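Local structure of L-asparaginase 1 (Escherichia coli, 6NXC) at residues Leu125-Gln138 with Val158-Phe171. The protein hydrolyses L-asparagine to L-aspartate and ammonium as a homotetrameric cytoplasmic enzyme that is allosterically activated by asparagine itself. The protein carries 1 engineered substitution. Numbering follows the deposited sequence.
Sequences LENLGKPVIVTGSQ and VAANYPINEVTLFF
Leu125 and Leu128 close over Val167, whose CG2 lies 4.1 Å from Leu125 CD1 and 4.0 Å from Leu128 CD2; branched aliphatic chains suit this buried face, which helix 114-124 also covers. At the turn, the Asn165 amide lies against the Gly129 backbone, OD1 3.4 Å from Gly129 CA. Cutting Asn165 back to alanine removes this amide and is likely to leave the Gly129 peptide without its cover. Pro131, having no N-H to satisfy, packs beside Pro163, Pro131 CG 3.9 Å from Pro163 CB. From Val132 the strands pair in parallel: Val132 O accepts from Thr168 N at 2.8 Å, Val134 N donates to Thr168 O, and Val134 O accepts from Phe170 N. Ile133 shares the opposite face with Thr168; its long branch, CG1 anti to the carbonyl carbon (chi1 -50°), carries CD1 to Val158 CG1 (3.8 Å) on helix 148-161, while CG2 meets Phe170 CB. Thr135 OG1 supplies a donor for Phe170 O at 2.6 Å, 34° from the carbonyl plane. Beyond it, the Gln138 side chain, close to substrate-binding Thr111, crosses the Phe171 ring at about a right angle. Strand 132-135, helix 148-161 and strand 167-171 form a beta-alpha-beta unit of the N-terminal asparaginase domain.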
loop_
_atom_site.group_PDB
_atom_site.type_symbol
_atom_site.label_atom_id
_atom_site.label_comp_id
_atom_site.label_asym_id
_atom_site.label_seq_id
_atom_site.Cartn_x
_atom_site.Cartn_y
_atom_site.Cartn_z
ATOM N N LEU B 125 31.622 10.102 2.056
ATOM C CA LEU B 125 32.423 9.221 1.170
ATOM C C LEU B 125 32.377 9.826 -0.253
ATOM O O LEU B 125 31.495 9.456 -1.075
ATOM C CB LEU B 125 31.873 7.793 1.177
ATOM C CG LEU B 125 31.840 7.086 2.511
ATOM C CD1 LEU B 125 31.383 5.626 2.436
ATOM C CD2 LEU B 125 33.203 7.078 3.112
ATOM N N GLU B 126 33.375 10.570 -0.670
ATOM C CA GLU B 126 33.403 11.166 -2.040
ATOM C C GLU B 126 34.232 10.238 -2.939
ATOM O O GLU B 126 35.149 9.573 -2.401
ATOM C CB GLU B 126 34.056 12.569 -1.946
ATOM C CG GLU B 126 34.504 13.141 -3.306
ATOM C CD GLU B 126 35.267 14.468 -3.288
ATOM O OE1 GLU B 126 35.361 15.127 -4.367
ATOM O OE2 GLU B 126 35.782 14.838 -2.218
ATOM N N ASN B 127 33.863 10.131 -4.201
ATOM C CA ASN B 127 34.466 9.180 -5.183
ATOM C C ASN B 127 34.254 7.732 -4.758
ATOM O O ASN B 127 35.203 6.893 -4.857
ATOM C CB ASN B 127 35.952 9.433 -5.423
ATOM C CG ASN B 127 36.234 10.845 -5.847
ATOM O OD1 ASN B 127 35.370 11.517 -6.375
ATOM N ND2 ASN B 127 37.411 11.321 -5.495
ATOM N N LEU B 128 33.076 7.457 -4.191
ATOM C CA LEU B 128 32.758 6.067 -3.775
ATOM C C LEU B 128 32.563 5.190 -5.024
ATOM O O LEU B 128 31.591 5.434 -5.749
ATOM C CB LEU B 128 31.459 6.065 -2.948
ATOM C CG LEU B 128 31.096 4.705 -2.388
ATOM C CD1 LEU B 128 32.118 4.046 -1.496
ATOM C CD2 LEU B 128 29.842 4.790 -1.572
ATOM N N GLY B 129 33.384 4.147 -5.205
ATOM C CA GLY B 129 33.326 3.264 -6.388
ATOM C C GLY B 129 33.090 1.831 -6.055
ATOM O O GLY B 129 33.346 0.971 -6.929
ATOM N N LYS B 130 32.517 1.577 -4.853
ATOM C CA LYS B 130 32.173 0.236 -4.378
ATOM C C LYS B 130 30.934 0.386 -3.533
ATOM O O LYS B 130 30.672 1.446 -3.007
ATOM C CB LYS B 130 33.303 -0.439 -3.583
ATOM C CG LYS B 130 34.623 -0.528 -4.353
ATOM C CD LYS B 130 35.724 -1.192 -3.600
ATOM C CE LYS B 130 37.055 -1.056 -4.318
ATOM N NZ LYS B 130 38.058 -2.040 -3.903
ATOM N N PRO B 131 30.132 -0.681 -3.427
ATOM C CA PRO B 131 28.897 -0.601 -2.667
ATOM C C PRO B 131 29.238 -0.571 -1.178
ATOM O O PRO B 131 30.135 -1.304 -0.621
ATOM C CB PRO B 131 28.177 -1.869 -3.135
ATOM C CG PRO B 131 29.248 -2.782 -3.524
ATOM C CD PRO B 131 30.309 -1.962 -4.145
ATOM N N VAL B 132 28.369 0.159 -0.482
ATOM C CA VAL B 132 28.350 0.245 0.989
ATOM C C VAL B 132 26.895 0.111 1.334
ATOM O O VAL B 132 26.095 0.955 0.885
ATOM C CB VAL B 132 28.921 1.566 1.498
ATOM C CG1 VAL B 132 28.764 1.627 2.963
ATOM C CG2 VAL B 132 30.375 1.836 1.099
ATOM N N ILE B 133 26.576 -0.938 2.051
ATOM C CA ILE B 133 25.181 -1.295 2.380
ATOM C C ILE B 133 25.037 -1.416 3.885
ATOM O O ILE B 133 25.700 -2.275 4.538
ATOM C CB ILE B 133 24.797 -2.629 1.718
ATOM C CG1 ILE B 133 25.131 -2.679 0.216
ATOM C CG2 ILE B 133 23.357 -2.914 2.051
ATOM C CD1 ILE B 133 24.533 -3.886 -0.517
ATOM N N VAL B 134 24.138 -0.606 4.454
ATOM C CA VAL B 134 23.849 -0.693 5.881
ATOM C C VAL B 134 22.643 -1.623 6.023
ATOM O O VAL B 134 21.674 -1.436 5.299
ATOM C CB VAL B 134 23.610 0.712 6.461
ATOM C CG1 VAL B 134 23.477 0.706 7.950
ATOM C CG2 VAL B 134 24.698 1.732 6.033
ATOM N N THR B 135 22.688 -2.491 7.005
ATOM C CA THR B 135 21.582 -3.434 7.357
ATOM C C THR B 135 21.648 -3.825 8.828
ATOM O O THR B 135 22.580 -3.485 9.553
ATOM C CB THR B 135 21.572 -4.632 6.372
ATOM O OG1 THR B 135 20.244 -5.177 6.406
ATOM C CG2 THR B 135 22.561 -5.740 6.676
ATOM N N GLY B 136 20.634 -4.570 9.251
ATOM C CA GLY B 136 20.502 -5.053 10.610
ATOM C C GLY B 136 19.206 -5.795 10.749
ATOM O O GLY B 136 18.830 -6.486 9.784
ATOM N N SER B 137 18.696 -5.867 11.973
ATOM C CA SER B 137 17.475 -6.634 12.152
ATOM C C SER B 137 16.691 -6.112 13.323
ATOM O O SER B 137 17.213 -5.405 14.218
ATOM C CB SER B 137 17.788 -8.094 12.375
ATOM O OG SER B 137 18.577 -8.218 13.508
ATOM N N GLN B 138 15.419 -6.331 13.221
ATOM C CA GLN B 138 14.479 -5.936 14.268
ATOM C C GLN B 138 14.500 -6.958 15.401
ATOM O O GLN B 138 14.077 -6.594 16.499
ATOM C CB GLN B 138 13.053 -5.857 13.738
ATOM C CG GLN B 138 12.818 -4.688 12.834
ATOM C CD GLN B 138 12.460 -3.428 13.586
ATOM O OE1 GLN B 138 13.336 -2.908 14.306
ATOM N NE2 GLN B 138 11.230 -2.946 13.412
ATOM N N VAL B 158 23.739 -8.874 -2.576
ATOM C CA VAL B 158 23.616 -7.610 -3.325
ATOM C C VAL B 158 24.952 -6.915 -3.443
ATOM O O VAL B 158 25.281 -6.486 -4.592
ATOM C CB VAL B 158 22.557 -6.695 -2.682
ATOM C CG1 VAL B 158 22.564 -5.377 -3.378
ATOM C CG2 VAL B 158 21.242 -7.325 -2.827
ATOM N N ALA B 159 25.730 -6.828 -2.361
ATOM C CA ALA B 159 27.001 -6.103 -2.472
ATOM C C ALA B 159 27.853 -6.777 -3.548
ATOM O O ALA B 159 28.568 -6.048 -4.282
ATOM C CB ALA B 159 27.740 -6.134 -1.165
ATOM N N ALA B 160 27.799 -8.087 -3.637
ATOM C CA ALA B 160 28.651 -8.871 -4.576
ATOM C C ALA B 160 28.153 -8.789 -6.017
ATOM O O ALA B 160 28.987 -8.842 -6.900
ATOM C CB ALA B 160 28.792 -10.307 -4.130
ATOM N N ASN B 161 26.856 -8.640 -6.268
ATOM C CA ASN B 161 26.233 -8.964 -7.572
ATOM C C ASN B 161 25.561 -7.728 -8.134
ATOM O O ASN B 161 25.375 -7.713 -9.322
ATOM C CB ASN B 161 25.294 -10.151 -7.481
ATOM C CG ASN B 161 26.083 -11.391 -7.213
ATOM O OD1 ASN B 161 26.803 -11.886 -8.077
ATOM N ND2 ASN B 161 26.042 -11.853 -5.979
ATOM N N TYR B 162 25.193 -6.762 -7.334
ATOM C CA TYR B 162 24.472 -5.525 -7.784
ATOM C C TYR B 162 25.151 -4.334 -7.190
ATOM O O TYR B 162 24.628 -3.691 -6.290
ATOM C CB TYR B 162 23.014 -5.525 -7.338
ATOM C CG TYR B 162 22.295 -6.666 -7.962
ATOM C CD1 TYR B 162 22.342 -7.915 -7.445
ATOM C CD2 TYR B 162 21.628 -6.479 -9.175
ATOM C CE1 TYR B 162 21.804 -8.995 -8.116
ATOM C CE2 TYR B 162 21.007 -7.517 -9.809
ATOM C CZ TYR B 162 21.087 -8.773 -9.279
ATOM O OH TYR B 162 20.505 -9.811 -9.883
ATOM N N PRO B 163 26.382 -4.021 -7.645
ATOM C CA PRO B 163 27.301 -3.200 -6.866
ATOM C C PRO B 163 27.170 -1.705 -7.082
ATOM O O PRO B 163 28.070 -1.018 -7.582
ATOM C CB PRO B 163 28.707 -3.695 -7.309
ATOM C CG PRO B 163 28.518 -4.243 -8.674
ATOM C CD PRO B 163 27.096 -4.782 -8.706
ATOM N N ILE B 164 26.009 -1.213 -6.687
ATOM C CA ILE B 164 25.663 0.210 -6.844
ATOM C C ILE B 164 26.617 1.024 -5.969
ATOM O O ILE B 164 26.780 0.724 -4.727
ATOM C CB ILE B 164 24.184 0.458 -6.528
ATOM C CG1 ILE B 164 23.858 1.958 -6.549
ATOM C CG2 ILE B 164 23.894 -0.143 -5.201
ATOM C CD1 ILE B 164 22.459 2.345 -7.078
ATOM N N ASN B 165 27.229 2.026 -6.585
ATOM C CA ASN B 165 28.243 2.862 -5.906
ATOM C C ASN B 165 27.598 4.034 -5.166
ATOM O O ASN B 165 27.857 5.239 -5.453
ATOM C CB ASN B 165 29.166 3.515 -6.937
ATOM C CG ASN B 165 30.049 2.538 -7.672
ATOM O OD1 ASN B 165 30.722 3.059 -8.533
ATOM N ND2 ASN B 165 30.022 1.239 -7.401
ATOM N N GLU B 166 26.815 3.683 -4.171
ATOM C CA GLU B 166 26.127 4.589 -3.281
ATOM C C GLU B 166 26.096 3.895 -1.938
ATOM O O GLU B 166 26.341 2.619 -1.759
ATOM C CB GLU B 166 24.672 4.814 -3.742
ATOM C CG GLU B 166 24.464 5.638 -4.962
ATOM C CD GLU B 166 22.990 5.974 -5.183
ATOM O OE1 GLU B 166 22.583 5.947 -6.330
ATOM O OE2 GLU B 166 22.253 6.290 -4.195
ATOM N N VAL B 167 25.883 4.736 -0.942
ATOM C CA VAL B 167 25.591 4.217 0.382
ATOM C C VAL B 167 24.111 3.873 0.387
ATOM O O VAL B 167 23.276 4.801 0.113
ATOM C CB VAL B 167 25.913 5.174 1.524
ATOM C CG1 VAL B 167 25.532 4.457 2.794
ATOM C CG2 VAL B 167 27.362 5.617 1.504
ATOM N N THR B 168 23.803 2.609 0.624
ATOM C CA THR B 168 22.426 2.156 0.581
ATOM C C THR B 168 22.088 1.493 1.894
ATOM O O THR B 168 22.932 1.185 2.711
ATOM C CB THR B 168 22.263 1.192 -0.593
ATOM O OG1 THR B 168 23.188 0.085 -0.505
ATOM C CG2 THR B 168 22.436 1.860 -1.949
ATOM N N LEU B 169 20.787 1.169 2.030
ATOM C CA LEU B 169 20.244 0.539 3.230
ATOM C C LEU B 169 19.377 -0.626 2.747
ATOM O O LEU B 169 18.483 -0.372 1.892
ATOM C CB LEU B 169 19.463 1.580 4.073
ATOM C CG LEU B 169 19.032 1.076 5.431
ATOM C CD1 LEU B 169 18.874 2.300 6.353
ATOM C CD2 LEU B 169 17.779 0.229 5.315
ATOM N N PHE B 170 19.674 -1.847 3.185
ATOM C CA PHE B 170 18.907 -3.080 2.794
ATOM C C PHE B 170 18.044 -3.552 3.935
ATOM O O PHE B 170 18.591 -3.690 5.041
ATOM C CB PHE B 170 19.829 -4.232 2.406
ATOM C CG PHE B 170 19.021 -5.262 1.718
ATOM C CD1 PHE B 170 18.347 -6.225 2.525
ATOM C CD2 PHE B 170 18.867 -5.265 0.356
ATOM C CE1 PHE B 170 17.545 -7.156 1.911
ATOM C CE2 PHE B 170 18.031 -6.204 -0.240
ATOM C CZ PHE B 170 17.324 -7.084 0.545
ATOM N N PHE B 171 16.763 -3.615 3.737
ATOM C CA PHE B 171 15.876 -4.188 4.766
ATOM C C PHE B 171 14.659 -4.838 4.144
ATOM O O PHE B 171 14.065 -4.230 3.280
ATOM C CB PHE B 171 15.534 -3.056 5.757
ATOM C CG PHE B 171 15.502 -3.467 7.193
ATOM C CD1 PHE B 171 16.651 -3.486 7.938
ATOM C CD2 PHE B 171 14.311 -3.765 7.802
ATOM C CE1 PHE B 171 16.612 -3.828 9.277
ATOM C CE2 PHE B 171 14.288 -4.215 9.093
ATOM C CZ PHE B 171 15.440 -4.192 9.858
HETATM O O HOH W 1 25.388 0.270 -2.071
#